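PDB 1PFF: methionine gamma-lyase from Trichomonas vaginalis, which belongs to the Cys/Met metabolism family of PLP-dependent enzymes and has the mixed-sheet alpha/beta fold of that family. Local coordinates for residues E11-C16 with N130-G135; I100-A105 with K238-M243. All coordinates share one frame; numbering follows the deposited sequence.

Interaction 1 of 2, residues E11-C16 with N130-G135; sequences EHAEAC and NPLDLG
A Schellman motif at the end of helix 2-11 meets the loop that follows helix 125-128, with Glu11 and His12 touching Asn130, Leu132 and Asp133. His12 has a positive phi of 57°, as the motif requires. Its ring is met at the edge by Asp133. His12 ND1 donates to Asp133 OD1 at 2.7 Å, nearly straight at 173°, and the acceptor uses its syn lone pair. This is a His-carboxylate hydrogen bond at an exposed site. The Asn130 amide faces both Glu11 and His12. Asn130 OD1 is 3.3 Å from His12 CE1, obliquely to the ring. Asn130 ND2 donates to Glu11 OE2 at 3.1 Å, from above the carboxylate plane, and also to the carbonyl of Pro126. Glu11 is bent at chi2 (-78°), which brings its carboxylate back to Asn130. Glu11 OE1 is held by His141 and Asn121, so both carboxylate oxygens are engaged. The 3-10 turn 131-133 offers Leu132 N, since Pro131 has no N-H. A water accepts from Leu132 N at 2.9 Å and donates to Glu11 OE2 and to Glu11 O. Leu132 CD1 packs 3.4 Å from Ala13 CB and 3.6 Å from Glu11 O. Val139 of strand 138-142 touches Glu11, Pro131 and Leu132.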
loop_
_atom_site.group_PDB
_atom_site.type_symbol
_atom_site.label_atom_id
_atom_site.label_comp_id
_atom_site.label_asym_id
_atom_site.label_seq_id
_atom_site.Cartn_x
_atom_site.Cartn_y
_atom_site.Cartn_z
ATOM N N GLU A 11 -26.469 4.441 1.728
ATOM C CA GLU A 11 -27.261 5.677 1.681
ATOM C C GLU A 11 -28.554 5.556 0.886
ATOM O O GLU A 11 -29.300 6.539 0.763
ATOM C CB GLU A 11 -26.425 6.862 1.151
ATOM C CG GLU A 11 -25.352 7.352 2.117
ATOM C CD GLU A 11 -25.891 8.216 3.260
ATOM O OE1 GLU A 11 -25.087 8.939 3.872
ATOM O OE2 GLU A 11 -27.106 8.192 3.566
ATOM N N HIS A 12 -28.827 4.347 0.381
ATOM C CA HIS A 12 -29.968 4.072 -0.509
ATOM C C HIS A 12 -29.942 4.947 -1.764
ATOM O O HIS A 12 -30.990 5.351 -2.281
ATOM C CB HIS A 12 -31.318 4.198 0.213
ATOM C CG HIS A 12 -31.307 3.658 1.609
ATOM N ND1 HIS A 12 -31.763 4.384 2.687
ATOM C CD2 HIS A 12 -30.885 2.469 2.104
ATOM C CE1 HIS A 12 -31.638 3.660 3.786
ATOM N NE2 HIS A 12 -31.096 2.499 3.462
ATOM N N ALA A 13 -28.734 5.201 -2.253
ATOM C CA ALA A 13 -28.517 6.007 -3.453
ATOM C C ALA A 13 -28.460 5.122 -4.699
ATOM O O ALA A 13 -28.158 3.929 -4.610
ATOM C CB ALA A 13 -27.233 6.772 -3.311
ATOM N N GLU A 14 -28.730 5.719 -5.860
ATOM C CA GLU A 14 -28.524 5.045 -7.143
ATOM C C GLU A 14 -27.037 4.877 -7.439
ATOM O O GLU A 14 -26.611 3.865 -7.998
ATOM C CB GLU A 14 -29.160 5.849 -8.282
ATOM C CG GLU A 14 -30.669 5.960 -8.198
ATOM C CD GLU A 14 -31.295 6.650 -9.397
ATOM O OE1 GLU A 14 -30.622 6.837 -10.452
ATOM O OE2 GLU A 14 -32.489 6.994 -9.281
ATOM N N ALA A 15 -26.246 5.877 -7.066
ATOM C CA ALA A 15 -24.825 5.890 -7.419
ATOM C C ALA A 15 -23.993 6.696 -6.423
ATOM O O ALA A 15 -24.517 7.494 -5.637
ATOM C CB ALA A 15 -24.633 6.439 -8.856
ATOM N N CYS A 16 -22.685 6.487 -6.471
ATOM C CA CYS A 16 -21.780 7.223 -5.612
ATOM C C CYS A 16 -20.472 7.507 -6.344
ATOM O O CYS A 16 -20.054 6.734 -7.211
ATOM C CB CYS A 16 -21.548 6.440 -4.321
ATOM S SG CYS A 16 -20.140 6.962 -3.342
ATOM N N ASN A 130 -30.208 8.870 6.804
ATOM C CA ASN A 130 -30.161 8.734 5.350
ATOM C C ASN A 130 -30.924 9.876 4.694
ATOM O O ASN A 130 -32.106 9.727 4.389
ATOM C CB ASN A 130 -30.721 7.371 4.928
ATOM C CG ASN A 130 -29.968 6.217 5.572
ATOM O OD1 ASN A 130 -30.547 5.402 6.309
ATOM N ND2 ASN A 130 -28.666 6.162 5.323
ATOM N N PRO A 131 -30.262 11.021 4.490
ATOM C CA PRO A 131 -30.956 12.220 3.998
ATOM C C PRO A 131 -31.682 12.007 2.671
ATOM O O PRO A 131 -32.713 12.655 2.446
ATOM C CB PRO A 131 -29.825 13.261 3.855
ATOM C CG PRO A 131 -28.753 12.778 4.820
ATOM C CD PRO A 131 -28.819 11.264 4.703
ATOM N N LEU A 132 -31.176 11.111 1.822
ATOM C CA LEU A 132 -31.817 10.833 0.530
ATOM C C LEU A 132 -33.249 10.313 0.702
ATOM O O LEU A 132 -34.122 10.624 -0.103
ATOM C CB LEU A 132 -30.988 9.855 -0.318
ATOM C CG LEU A 132 -29.572 10.289 -0.730
ATOM C CD1 LEU A 132 -28.962 9.204 -1.609
ATOM C CD2 LEU A 132 -29.551 11.637 -1.452
ATOM N N ASP A 133 -33.474 9.551 1.776
ATOM C CA ASP A 133 -34.791 9.002 2.125
ATOM C C ASP A 133 -35.796 10.120 2.371
ATOM O O ASP A 133 -37.006 9.935 2.192
ATOM C CB ASP A 133 -34.700 8.176 3.411
ATOM C CG ASP A 133 -33.972 6.857 3.226
ATOM O OD1 ASP A 133 -32.943 6.802 2.524
ATOM O OD2 ASP A 133 -34.358 5.808 3.771
ATOM N N LEU A 134 -35.280 11.271 2.790
ATOM C CA LEU A 134 -36.107 12.422 3.104
ATOM C C LEU A 134 -36.196 13.442 1.963
ATOM O O LEU A 134 -36.675 14.562 2.166
ATOM C CB LEU A 134 -35.601 13.087 4.386
ATOM C CG LEU A 134 -35.557 12.156 5.599
ATOM C CD1 LEU A 134 -34.896 12.885 6.775
ATOM C CD2 LEU A 134 -36.954 11.637 5.958
ATOM N N GLY A 135 -35.750 13.056 0.768
ATOM C CA GLY A 135 -35.893 13.892 -0.410
ATOM C C GLY A 135 -34.697 14.746 -0.805
ATOM O O GLY A 135 -34.751 15.457 -1.804
HETATM O O HOH W 1 -29.312 8.862 2.201
#

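Interaction 2 of 2, residues I100-A105 with K238-M243; sequences IDIEDA and KKQMKM
Ile100 and Ile102 are bridged by the side-chain amide of Gln240. Gln240 CG lies between the backbone N and carbonyl carbon (chi1 70°) and the chain then extends, carrying the amide to both residues. Ile100 O accepts from Gln240 NE2 at 2.7 Å, with the donor tilted 34° from the carbonyl plane. Asp101 comes next, as the N-cap of helix 102-109. Asp101 OD2 accepts the capping bond from Asp104 N at 3.0 Å, while Asp101 OD1 forms a salt bridge with Lys239 NZ at 2.8 Å. The lysine chain crosses the aspartate at about a right angle. A water links Lys239 NZ to Asp101 OD2. At Ile102 the backbone N donates to Gln240 OE1 at 2.9 Å, on a lone pair in the carbonyl plane. Both ends of the amide are thus fixed by the backbone, which should hold its rotation. Glu103 N reaches the contact through a second water, which donates to Asp101 OD2 and to Gln240 OE1. This water ties the amide and the capping carboxylate to the first turn of the helix. The contact joins the N-terminal end of helix 102-109 to the C-terminal end of helix 234-240, and Phe89 of strand 84-90 packs against Ile100, Ile102 and Ala105.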
loop_
_atom_site.group_PDB
_atom_site.type_symbol
_atom_site.label_atom_id
_atom_site.label_comp_id
_atom_site.label_asym_id
_atom_site.label_seq_id
_atom_site.Cartn_x
_atom_site.Cartn_y
_atom_site.Cartn_z
ATOM N N ILE A 100 -30.884 20.641 11.983
ATOM C CA ILE A 100 -31.762 21.137 10.924
ATOM C C ILE A 100 -32.710 20.023 10.479
ATOM O O ILE A 100 -32.272 18.896 10.196
ATOM C CB ILE A 100 -30.931 21.691 9.738
ATOM C CG1 ILE A 100 -30.069 22.870 10.212
ATOM C CG2 ILE A 100 -31.847 22.104 8.569
ATOM C CD1 ILE A 100 -28.833 23.165 9.312
ATOM N N ASP A 101 -34.003 20.349 10.422
ATOM C CA ASP A 101 -35.017 19.411 9.969
ATOM C C ASP A 101 -34.865 19.150 8.464
ATOM O O ASP A 101 -35.227 19.994 7.634
ATOM C CB ASP A 101 -36.413 19.956 10.307
ATOM C CG ASP A 101 -37.505 18.934 10.098
ATOM O OD1 ASP A 101 -38.489 18.973 10.860
ATOM O OD2 ASP A 101 -37.488 18.071 9.194
ATOM N N ILE A 102 -34.318 17.981 8.122
ATOM C CA ILE A 102 -34.008 17.650 6.722
ATOM C C ILE A 102 -35.275 17.616 5.867
ATOM O O ILE A 102 -35.343 18.265 4.819
ATOM C CB ILE A 102 -33.236 16.296 6.618
ATOM C CG1 ILE A 102 -31.868 16.381 7.323
ATOM C CG2 ILE A 102 -33.076 15.880 5.160
ATOM C CD1 ILE A 102 -31.202 15.002 7.545
ATOM N N GLU A 103 -36.272 16.850 6.312
ATOM C CA GLU A 103 -37.529 16.731 5.577
ATOM C C GLU A 103 -38.166 18.115 5.341
ATOM O O GLU A 103 -38.640 18.415 4.235
ATOM C CB GLU A 103 -38.493 15.785 6.307
ATOM C CG GLU A 103 -39.829 15.574 5.608
ATOM C CD GLU A 103 -40.508 14.262 5.983
ATOM O OE1 GLU A 103 -40.111 13.620 6.984
ATOM O OE2 GLU A 103 -41.451 13.864 5.266
ATOM N N ASP A 104 -38.147 18.959 6.371
ATOM C CA ASP A 104 -38.733 20.296 6.262
ATOM C C ASP A 104 -37.916 21.222 5.369
ATOM O O ASP A 104 -38.484 22.041 4.634
ATOM C CB ASP A 104 -38.934 20.938 7.640
ATOM C CG ASP A 104 -39.644 22.273 7.546
ATOM O OD1 ASP A 104 -40.851 22.275 7.232
ATOM O OD2 ASP A 104 -39.069 23.366 7.719
ATOM N N ALA A 105 -36.585 21.106 5.442
ATOM C CA ALA A 105 -35.709 21.860 4.556
ATOM C C ALA A 105 -36.000 21.525 3.094
ATOM O O ALA A 105 -36.101 22.425 2.259
ATOM C CB ALA A 105 -34.226 21.608 4.891
ATOM N N LYS A 238 -34.581 13.231 16.907
ATOM C CA LYS A 238 -35.267 11.964 17.193
ATOM C C LYS A 238 -35.973 11.358 15.976
ATOM O O LYS A 238 -36.044 10.133 15.836
ATOM C CB LYS A 238 -36.290 12.167 18.321
ATOM C CG LYS A 238 -36.670 10.900 19.053
ATOM C CD LYS A 238 -38.014 11.015 19.800
ATOM C CE LYS A 238 -37.991 12.120 20.840
ATOM N NZ LYS A 238 -38.790 11.776 22.050
ATOM N N LYS A 239 -36.511 12.205 15.106
ATOM C CA LYS A 239 -37.207 11.699 13.933
ATOM C C LYS A 239 -36.303 11.387 12.734
ATOM O O LYS A 239 -36.702 10.607 11.871
ATOM C CB LYS A 239 -38.370 12.608 13.534
ATOM C CG LYS A 239 -37.992 13.979 13.052
ATOM C CD LYS A 239 -39.257 14.758 12.667
ATOM C CE LYS A 239 -38.911 15.973 11.848
ATOM N NZ LYS A 239 -40.118 16.801 11.585
ATOM N N GLN A 240 -35.095 11.959 12.702
ATOM C CA GLN A 240 -34.189 11.758 11.563
ATOM C C GLN A 240 -32.852 11.076 11.871
ATOM O O GLN A 240 -32.048 10.863 10.958
ATOM C CB GLN A 240 -33.956 13.077 10.789
ATOM C CG GLN A 240 -33.117 14.143 11.522
ATOM C CD GLN A 240 -33.136 15.510 10.830
ATOM O OE1 GLN A 240 -34.084 15.842 10.111
ATOM N NE2 GLN A 240 -32.090 16.300 11.051
ATOM N N MET A 241 -32.606 10.751 13.141
ATOM C CA MET A 241 -31.348 10.111 13.556
ATOM C C MET A 241 -31.648 8.851 14.375
ATOM O O MET A 241 -32.389 8.930 15.344
ATOM C CB MET A 241 -30.510 11.069 14.418
ATOM C CG MET A 241 -30.119 12.394 13.752
ATOM S SD MET A 241 -29.109 13.425 14.819
ATOM C CE MET A 241 -27.454 12.706 14.544
ATOM N N LYS A 242 -31.087 7.702 13.991
ATOM C CA LYS A 242 -31.301 6.458 14.749
ATOM C C LYS A 242 -30.640 6.519 16.124
ATOM O O LYS A 242 -31.124 5.910 17.079
ATOM C CB LYS A 242 -30.792 5.229 13.990
ATOM C CG LYS A 242 -31.437 5.035 12.636
ATOM C CD LYS A 242 -31.026 3.688 12.022
ATOM C CE LYS A 242 -31.390 3.609 10.546
ATOM N NZ LYS A 242 -32.803 3.999 10.305
ATOM N N MET A 243 -29.512 7.222 16.192
ATOM C CA MET A 243 -28.855 7.586 17.446
ATOM C C MET A 243 -28.334 9.006 17.244
ATOM O O MET A 243 -28.380 9.528 16.133
ATOM C CB MET A 243 -27.694 6.643 17.767
ATOM C CG MET A 243 -28.074 5.158 17.880
ATOM S SD MET A 243 -26.565 4.188 18.177
ATOM C CE MET A 243 -26.610 3.941 19.806
HETATM O O HOH W 2 -36.513 15.571 9.055
HETATM O O HOH W 3 -40.276 17.501 8.975
#

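In the fold
From the N terminus, the chain first leaves helix 2-11 and enters edge strand 15-19 of the seven-stranded sheet. It passes through segment 100-105 before reaching 130-135, where interaction 1 closes a loop of 113 residues. Interaction 2 closes later, at 238-243, across 132 residues that include the long helix 183-216. The two loops cross, since their segments alternate. Interaction 1 ties the first helix end to the connection between helix 125-128 and strand 138-142. Interaction 2 ties helix 102-109 to helix 234-240, which lies between strands 223-224 and 247-251 of the smaller sheet. Their centres lie about 14 Å apart, and Leu134 packs against Ile102, Glu103 and Gln240 to join them.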